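Alginate lyase (Paenibacillus sp. FPU-7, PDB 6KFN) probably cleaves alginate, a polymer of mannuronate and guluronate, by beta-elimination, using a right-handed parallel beta-helix scaffold that binds sodium ions. Local coordinates at residues G115-D123 with G146-D154; G176-I184 with F200-A211. All blocks are in the same frame, centred on the assembly; numbering follows the deposited sequence.

Overall arrangement
Both contacts join successive turns of the right-handed beta-helix, and they follow one another along the chain without nesting or crossing. Contact 1 closes a loop of 22 residues, which contains strands 129-131 and 134-136, and pairs strand 119-122 with strand 149-151. Contact 2 closes a 15-residue excursion through strands 184-186 and 194-196, and joins the loop after strand 174-175 to the loop after strand 199-201. Their centres lie about 13 Å apart. The two meet where the backbone N-H groups of G148 and I149 probably donate to the carbonyl O atoms of E182 and H183, and E147 of contact 1 shares a sodium ion with E182 of contact 2.

Contact 1. Residues G115-D123 with G146-D154; sequences GDEGVHFRD and GEGIYVGSD. With NA (sodium ion), chain B.
The imidazole of H120 lies over the ring of Y150 in an offset stack, centroids 4.1 Å apart and planes at 30°. Y150 CD1 sits over one imidazole face, toward its rim, and R122 CD covers the opposite one. H120 CE1 lies over one face of the Y150 ring, with E147 OE1 and G152 O at its edge, in plane. At the imidazole edge, H120 ND1 gives an almost straight hydrogen bond to E117 OE2 (2.7 Å), nearly in the ring plane. NE2 of H120 donates to the carbonyl O of G152 (2.8 Å), 19° out of that plane, and the two bonds together fix the ring's rotation. In both residues CG is anti to the backbone N (chi1 -168° in H120), which carries the rings side by side. E117 OE1 forms a salt bridge with K94. On the other face of the sheet, F121 CE2 meets I149 CG2 at the phenyl edge (3.8 Å). Parallel-strand hydrogen bonds include Y150 N to V119 O (2.8 Å) and F121 N to Y150 O (2.9 Å). E147 OE2 binds sodium at 2.3 Å. Such in-register stacking of like-positioned residues on successive turns is characteristic of the right-handed parallel beta-helix.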
loop_
_atom_site.group_PDB
_atom_site.type_symbol
_atom_site.label_atom_id
_atom_site.label_comp_id
_atom_site.label_asym_id
_atom_site.label_seq_id
_atom_site.Cartn_x
_atom_site.Cartn_y
_atom_site.Cartn_z
ATOM N N GLY A 115 3.654 -1.491 13.232
ATOM C CA GLY A 115 3.101 -2.618 13.979
ATOM C C GLY A 115 2.228 -3.555 13.144
ATOM O O GLY A 115 2.353 -4.784 13.241
ATOM N N ASP A 116 1.307 -2.981 12.363
ATOM C CA ASP A 116 0.415 -3.692 11.464
ATOM C C ASP A 116 0.781 -3.283 10.034
ATOM O O ASP A 116 1.918 -3.525 9.618
ATOM C CB ASP A 116 -1.056 -3.431 11.837
ATOM C CG ASP A 116 -1.481 -4.039 13.171
ATOM O OD1 ASP A 116 -0.752 -4.799 13.822
ATOM O OD2 ASP A 116 -2.660 -3.722 13.534
ATOM N N GLU A 117 -0.155 -2.661 9.293
ATOM C CA GLU A 117 0.007 -2.478 7.852
ATOM C C GLU A 117 0.618 -1.117 7.510
ATOM O O GLU A 117 0.377 -0.094 8.153
ATOM C CB GLU A 117 -1.308 -2.724 7.104
ATOM C CG GLU A 117 -2.424 -1.691 7.251
ATOM C CD GLU A 117 -3.350 -1.825 8.460
ATOM O OE1 GLU A 117 -2.972 -2.472 9.463
ATOM O OE2 GLU A 117 -4.471 -1.228 8.444
ATOM N N GLY A 118 1.387 -1.103 6.425
ATOM C CA GLY A 118 2.094 0.096 6.021
ATOM C C GLY A 118 1.181 1.218 5.557
ATOM O O GLY A 118 1.256 2.338 6.074
ATOM N N VAL A 119 0.380 0.932 4.537
ATOM C CA VAL A 119 -0.534 1.896 3.925
ATOM C C VAL A 119 -1.884 1.225 3.795
ATOM O O VAL A 119 -1.957 0.091 3.314
ATOM C CB VAL A 119 -0.026 2.365 2.553
ATOM C CG1 VAL A 119 -1.023 3.310 1.851
ATOM C CG2 VAL A 119 1.334 3.051 2.710
ATOM N N HIS A 120 -2.956 1.920 4.159
ATOM C CA HIS A 120 -4.295 1.357 4.064
ATOM C C HIS A 120 -5.236 2.382 3.444
ATOM O O HIS A 120 -5.419 3.472 3.982
ATOM C CB HIS A 120 -4.777 0.952 5.434
ATOM C CG HIS A 120 -6.016 0.099 5.466
ATOM N ND1 HIS A 120 -6.233 -0.753 6.498
ATOM C CD2 HIS A 120 -7.052 -0.096 4.603
ATOM C CE1 HIS A 120 -7.382 -1.389 6.326
ATOM N NE2 HIS A 120 -7.915 -0.974 5.201
ATOM N N PHE A 121 -5.807 2.033 2.281
ATOM C CA PHE A 121 -6.856 2.824 1.633
ATOM C C PHE A 121 -8.207 2.307 2.140
ATOM O O PHE A 121 -8.561 1.163 1.857
ATOM C CB PHE A 121 -6.812 2.666 0.119
ATOM C CG PHE A 121 -5.500 3.069 -0.511
ATOM C CD1 PHE A 121 -5.259 4.374 -0.815
ATOM C CD2 PHE A 121 -4.531 2.141 -0.796
ATOM C CE1 PHE A 121 -4.071 4.768 -1.399
ATOM C CE2 PHE A 121 -3.340 2.514 -1.380
ATOM C CZ PHE A 121 -3.108 3.858 -1.694
ATOM N N ARG A 122 -8.928 3.111 2.925
ATOM C CA ARG A 122 -10.116 2.611 3.623
ATOM C C ARG A 122 -11.293 3.548 3.429
ATOM O O ARG A 122 -11.163 4.741 3.117
ATOM C CB ARG A 122 -9.769 2.420 5.118
ATOM C CG ARG A 122 -10.742 1.550 5.896
ATOM C CD ARG A 122 -10.285 1.250 7.307
ATOM N NE ARG A 122 -10.331 2.455 8.130
ATOM C CZ ARG A 122 -9.958 2.488 9.400
ATOM N NH1 ARG A 122 -9.554 1.398 10.027
ATOM N NH2 ARG A 122 -9.999 3.638 10.067
ATOM N N ASP A 123 -12.483 2.997 3.684
ATOM C CA ASP A 123 -13.702 3.797 3.785
ATOM C C ASP A 123 -13.899 4.668 2.545
ATOM O O ASP A 123 -14.092 5.870 2.608
ATOM C CB ASP A 123 -13.736 4.616 5.076
ATOM C CG ASP A 123 -15.089 5.178 5.405
ATOM O OD1 ASP A 123 -16.100 4.617 4.961
ATOM O OD2 ASP A 123 -15.140 6.171 6.164
ATOM N N GLY A 146 0.147 -7.494 8.897
ATOM C CA GLY A 146 1.356 -6.815 8.493
ATOM C C GLY A 146 1.497 -6.590 7.002
ATOM O O GLY A 146 2.609 -6.714 6.465
ATOM N N GLU A 147 0.408 -6.260 6.327
ATOM C CA GLU A 147 0.475 -6.044 4.887
ATOM C C GLU A 147 1.310 -4.809 4.576
ATOM O O GLU A 147 1.362 -3.852 5.340
ATOM C CB GLU A 147 -0.924 -5.861 4.290
ATOM C CG GLU A 147 -1.826 -7.076 4.436
ATOM C CD GLU A 147 -2.528 -7.256 5.762
ATOM O OE1 GLU A 147 -2.389 -6.431 6.674
ATOM O OE2 GLU A 147 -3.252 -8.273 5.901
ATOM N N GLY A 148 1.940 -4.819 3.404
ATOM C CA GLY A 148 2.586 -3.610 2.934
ATOM C C GLY A 148 1.576 -2.517 2.610
ATOM O O GLY A 148 1.613 -1.415 3.160
ATOM N N ILE A 149 0.677 -2.866 1.697
ATOM C CA ILE A 149 -0.403 -2.010 1.244
ATOM C C ILE A 149 -1.702 -2.837 1.320
ATOM O O ILE A 149 -1.761 -3.968 0.829
ATOM C CB ILE A 149 -0.184 -1.477 -0.174
ATOM C CG1 ILE A 149 1.176 -0.766 -0.261
ATOM C CG2 ILE A 149 -1.333 -0.574 -0.589
ATOM C CD1 ILE A 149 1.552 -0.320 -1.646
ATOM N N TYR A 150 -2.718 -2.235 1.914
ATOM C CA TYR A 150 -4.005 -2.879 2.195
ATOM C C TYR A 150 -5.069 -1.996 1.543
ATOM O O TYR A 150 -5.157 -0.804 1.855
ATOM C CB TYR A 150 -4.178 -2.966 3.698
ATOM C CG TYR A 150 -5.268 -3.843 4.234
ATOM C CD1 TYR A 150 -6.603 -3.625 3.991
ATOM C CD2 TYR A 150 -4.944 -4.810 5.137
ATOM C CE1 TYR A 150 -7.594 -4.380 4.606
ATOM C CE2 TYR A 150 -5.940 -5.586 5.759
ATOM C CZ TYR A 150 -7.258 -5.363 5.469
ATOM O OH TYR A 150 -8.230 -6.060 6.133
ATOM N N VAL A 151 -5.816 -2.560 0.588
ATOM C CA VAL A 151 -6.769 -1.778 -0.194
ATOM C C VAL A 151 -8.181 -2.233 0.152
ATOM O O VAL A 151 -8.563 -3.354 -0.174
ATOM C CB VAL A 151 -6.496 -1.894 -1.700
ATOM C CG1 VAL A 151 -7.311 -0.836 -2.458
ATOM C CG2 VAL A 151 -5.008 -1.800 -2.045
ATOM N N GLY A 152 -8.967 -1.360 0.797
ATOM C CA GLY A 152 -10.338 -1.659 1.158
ATOM C C GLY A 152 -10.481 -2.324 2.503
ATOM O O GLY A 152 -9.661 -2.162 3.401
ATOM N N SER A 153 -11.602 -3.045 2.638
ATOM C CA SER A 153 -11.984 -3.686 3.874
ATOM C C SER A 153 -12.501 -5.088 3.610
ATOM O O SER A 153 -13.194 -5.370 2.628
ATOM C CB SER A 153 -13.097 -2.900 4.580
ATOM O OG SER A 153 -12.661 -1.625 4.984
ATOM N N ASP A 154 -12.196 -6.002 4.535
ATOM C CA ASP A 154 -12.810 -7.323 4.560
ATOM C C ASP A 154 -14.334 -7.196 4.642
ATOM O O ASP A 154 -14.865 -6.240 5.235
ATOM C CB ASP A 154 -12.284 -8.076 5.806
ATOM C CG ASP A 154 -12.751 -9.500 5.921
ATOM O OD1 ASP A 154 -12.157 -10.392 5.266
ATOM O OD2 ASP A 154 -13.713 -9.714 6.689
HETATM NA NA NA B . -3.882 -10.108 4.592
HETATM O O HOH W 1 -12.701 0.297 3.041
HETATM O O HOH W 2 -5.896 -9.886 5.935
HETATM O O HOH W 3 -2.848 -11.479 6.266
HETATM O O HOH W 4 -4.548 -12.206 3.707
#

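Contact 2. Residues G176-I184 with F200-A211; sequences GPGVAAEHI and FNGTGITGANYA. With NA (sodium ion), chain B; NA (sodium ion), chain C.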
loop_
_atom_site.group_PDB
_atom_site.type_symbol
_atom_site.label_atom_id
_atom_site.label_comp_id
_atom_site.label_asym_id
_atom_site.label_seq_id
_atom_site.Cartn_x
_atom_site.Cartn_y
_atom_site.Cartn_z
ATOM N N GLY A 176 8.925 -4.782 0.878
ATOM C CA GLY A 176 9.823 -5.742 1.483
ATOM C C GLY A 176 11.227 -5.195 1.561
ATOM O O GLY A 176 11.528 -4.140 0.989
ATOM N N PRO A 177 12.124 -5.890 2.240
ATOM C CA PRO A 177 11.879 -7.110 3.009
ATOM C C PRO A 177 11.160 -6.765 4.328
ATOM O O PRO A 177 10.848 -5.622 4.628
ATOM C CB PRO A 177 13.279 -7.650 3.230
ATOM C CG PRO A 177 14.101 -6.387 3.449
ATOM C CD PRO A 177 13.508 -5.394 2.446
ATOM N N GLY A 178 10.911 -7.809 5.130
ATOM C CA GLY A 178 10.338 -7.593 6.446
ATOM C C GLY A 178 8.884 -7.208 6.470
ATOM O O GLY A 178 8.389 -6.795 7.513
ATOM N N VAL A 179 8.192 -7.335 5.331
ATOM C CA VAL A 179 6.745 -7.178 5.290
ATOM C C VAL A 179 6.152 -8.538 5.607
ATOM O O VAL A 179 6.366 -9.536 4.914
ATOM C CB VAL A 179 6.319 -6.606 3.928
ATOM C CG1 VAL A 179 4.811 -6.700 3.752
ATOM C CG2 VAL A 179 6.811 -5.177 3.824
ATOM N N ALA A 180 5.437 -8.609 6.746
ATOM C CA ALA A 180 5.081 -9.882 7.332
ATOM C C ALA A 180 3.888 -10.551 6.651
ATOM O O ALA A 180 3.786 -11.791 6.685
ATOM C CB ALA A 180 4.750 -9.721 8.819
ATOM N N ALA A 181 2.950 -9.791 6.107
ATOM C CA ALA A 181 1.817 -10.346 5.396
ATOM C C ALA A 181 2.004 -10.099 3.901
ATOM O O ALA A 181 3.128 -9.949 3.440
ATOM C CB ALA A 181 0.490 -9.840 5.985
ATOM N N GLU A 182 0.906 -10.116 3.125
ATOM C CA GLU A 182 1.092 -9.848 1.706
ATOM C C GLU A 182 1.730 -8.484 1.514
ATOM O O GLU A 182 1.455 -7.529 2.234
ATOM C CB GLU A 182 -0.227 -9.852 0.918
ATOM C CG GLU A 182 -0.989 -11.158 0.926
ATOM C CD GLU A 182 -1.953 -11.326 2.074
ATOM O OE1 GLU A 182 -2.010 -10.515 2.997
ATOM O OE2 GLU A 182 -2.704 -12.373 1.969
ATOM N N HIS A 183 2.522 -8.365 0.455
ATOM C CA HIS A 183 2.965 -7.040 0.033
ATOM C C HIS A 183 1.791 -6.157 -0.305
ATOM O O HIS A 183 1.775 -4.980 0.071
ATOM C CB HIS A 183 3.982 -7.153 -1.111
ATOM C CG HIS A 183 5.284 -7.676 -0.629
ATOM N ND1 HIS A 183 6.437 -7.583 -1.385
ATOM C CD2 HIS A 183 5.637 -8.182 0.583
ATOM C CE1 HIS A 183 7.420 -8.106 -0.672
ATOM N NE2 HIS A 183 6.969 -8.487 0.507
ATOM N N ILE A 184 0.799 -6.702 -1.016
ATOM C CA ILE A 184 -0.403 -5.973 -1.367
ATOM C C ILE A 184 -1.591 -6.922 -1.182
ATOM O O ILE A 184 -1.615 -8.009 -1.748
ATOM C CB ILE A 184 -0.400 -5.422 -2.781
ATOM C CG1 ILE A 184 0.887 -4.604 -3.029
ATOM C CG2 ILE A 184 -1.645 -4.575 -3.043
ATOM C CD1 ILE A 184 1.134 -4.254 -4.449
ATOM N N PHE A 200 8.899 -6.653 -5.485
ATOM C CA PHE A 200 8.507 -7.346 -4.263
ATOM C C PHE A 200 9.683 -8.177 -3.760
ATOM O O PHE A 200 10.091 -9.143 -4.403
ATOM C CB PHE A 200 7.308 -8.249 -4.533
ATOM C CG PHE A 200 6.191 -7.559 -5.275
ATOM C CD1 PHE A 200 5.731 -6.296 -4.886
ATOM C CD2 PHE A 200 5.634 -8.134 -6.407
ATOM C CE1 PHE A 200 4.749 -5.643 -5.630
ATOM C CE2 PHE A 200 4.635 -7.495 -7.129
ATOM C CZ PHE A 200 4.195 -6.243 -6.753
ATOM N N ASN A 201 10.217 -7.805 -2.594
ATOM C CA ASN A 201 11.257 -8.581 -1.915
ATOM C C ASN A 201 10.549 -9.432 -0.876
ATOM O O ASN A 201 10.150 -8.953 0.187
ATOM C CB ASN A 201 12.286 -7.654 -1.278
ATOM C CG ASN A 201 13.367 -8.421 -0.539
ATOM O OD1 ASN A 201 13.185 -9.606 -0.226
ATOM N ND2 ASN A 201 14.449 -7.756 -0.242
ATOM N N GLY A 202 10.333 -10.700 -1.214
ATOM C CA GLY A 202 9.541 -11.595 -0.393
ATOM C C GLY A 202 10.156 -12.042 0.914
ATOM O O GLY A 202 9.458 -12.671 1.717
ATOM N N THR A 203 11.437 -11.748 1.141
ATOM C CA THR A 203 12.029 -12.096 2.428
ATOM C C THR A 203 11.201 -11.457 3.542
ATOM O O THR A 203 10.906 -10.263 3.478
ATOM C CB THR A 203 13.488 -11.633 2.452
ATOM O OG1 THR A 203 14.182 -12.272 1.379
ATOM C CG2 THR A 203 14.143 -11.920 3.794
ATOM N N GLY A 204 10.829 -12.255 4.527
ATOM C CA GLY A 204 10.059 -11.792 5.656
ATOM C C GLY A 204 8.562 -12.043 5.606
ATOM O O GLY A 204 7.908 -11.954 6.652
ATOM N N ILE A 205 7.979 -12.400 4.440
ATOM C CA ILE A 205 6.566 -12.810 4.455
ATOM C C ILE A 205 6.478 -14.039 5.362
ATOM O O ILE A 205 7.272 -14.978 5.259
ATOM C CB ILE A 205 6.033 -13.080 3.040
ATOM C CG1 ILE A 205 5.980 -11.759 2.252
ATOM C CG2 ILE A 205 4.662 -13.743 3.118
ATOM C CD1 ILE A 205 5.424 -11.902 0.835
ATOM N N THR A 206 5.520 -14.018 6.294
ATOM C CA THR A 206 5.491 -14.992 7.388
ATOM C C THR A 206 4.581 -16.184 7.159
ATOM O O THR A 206 4.763 -17.207 7.844
ATOM C CB THR A 206 5.001 -14.343 8.703
ATOM O OG1 THR A 206 3.666 -13.849 8.556
ATOM C CG2 THR A 206 5.979 -13.285 9.203
ATOM N N GLY A 207 3.570 -16.090 6.287
ATOM C CA GLY A 207 2.527 -17.082 6.237
ATOM C C GLY A 207 1.398 -16.876 7.242
ATOM O O GLY A 207 0.426 -17.631 7.198
ATOM N N ALA A 208 1.505 -15.905 8.138
ATOM C CA ALA A 208 0.479 -15.718 9.159
ATOM C C ALA A 208 -0.820 -15.303 8.513
ATOM O O ALA A 208 -0.857 -14.523 7.572
ATOM C CB ALA A 208 0.905 -14.612 10.110
ATOM N N ASN A 209 -1.933 -15.791 9.058
ATOM C CA ASN A 209 -3.244 -15.259 8.618
ATOM C C ASN A 209 -3.371 -15.318 7.100
ATOM O O ASN A 209 -3.793 -14.354 6.445
ATOM C CB ASN A 209 -3.535 -13.847 9.133
ATOM C CG ASN A 209 -4.964 -13.426 8.958
ATOM O OD1 ASN A 209 -5.892 -14.246 8.946
ATOM N ND2 ASN A 209 -5.179 -12.115 8.867
ATOM N N TYR A 210 -2.963 -16.500 6.569
ATOM C CA TYR A 210 -3.081 -16.866 5.143
ATOM C C TYR A 210 -2.195 -16.075 4.200
ATOM O O TYR A 210 -2.368 -16.178 2.989
ATOM C CB TYR A 210 -4.539 -16.855 4.653
ATOM C CG TYR A 210 -5.523 -17.553 5.531
ATOM C CD1 TYR A 210 -5.655 -18.927 5.464
ATOM C CD2 TYR A 210 -6.334 -16.847 6.429
ATOM C CE1 TYR A 210 -6.577 -19.607 6.262
ATOM C CE2 TYR A 210 -7.263 -17.513 7.223
ATOM C CZ TYR A 210 -7.364 -18.883 7.129
ATOM O OH TYR A 210 -8.276 -19.537 7.920
ATOM N N ALA A 211 -1.279 -15.320 4.728
ATOM C CA ALA A 211 -0.499 -14.385 3.933
ATOM C C ALA A 211 0.735 -15.098 3.394
ATOM O O ALA A 211 1.780 -15.205 4.054
ATOM C CB ALA A 211 -0.107 -13.165 4.758
HETATM NA NA NA B . -3.882 -10.108 4.592
HETATM NA NA NA C . -2.939 -16.549 0.752
HETATM O O HOH W 5 8.379 -9.112 2.938
HETATM O O HOH W 4 -4.548 -12.206 3.707
HETATM O O HOH W 6 -1.676 -14.570 0.443
HETATM O O HOH W 3 -2.848 -11.479 6.266
HETATM O O HOH W 2 -5.896 -9.886 5.935
HETATM O O HOH W 7 -4.924 -15.324 1.178
#
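Two successive connecting loops of the beta-helix lie against each other beside two sodium sites. T206 grips the carbonyl O of A180 twice: its backbone N and its OG1 each donate at 2.8 Å to A180 O, from opposite faces of the carbonyl plane. With chi1 at 62°, OG1 lies between its own backbone N and carbonyl carbon, where it also accepts from A208 N in an ST turn. Nearer the segment starts, G178 N donates to T203 O (3.0 Å) of the type II turn G202-I205, and an Asx turn from N201 OD1 to T203 N braces that turn. P177, after a cis peptide bond, lays its CB obliquely across the N201 amide.

In one of two modelled conformers, H183 reaches between the loops. Its ND1 packs against F200 CB, its CD2 against I205 CD1 (3.7 Å), and its NE2 meets water 5 in the ring plane at 2.9 Å. The same water lies near V179 O and T203 O, one from each loop, though acceptors there outnumber its protons. A211 CB presses tightly on A181 CA (3.5 Å), meets A181 CB and touches E182 OE1. E182 OE1 binds one sodium at 2.5 Å, a site completed by E147, D185 and waters. Y210 O holds the second sodium with D212 and Q242, and water 6 bridges that ion to E182 OE2. Toward the neighbouring strands, I184 and F200 pack on V195 of strand 194-196, F200 also touches I215 of strand 215-217, and H183 rests on I175 of strand 174-175.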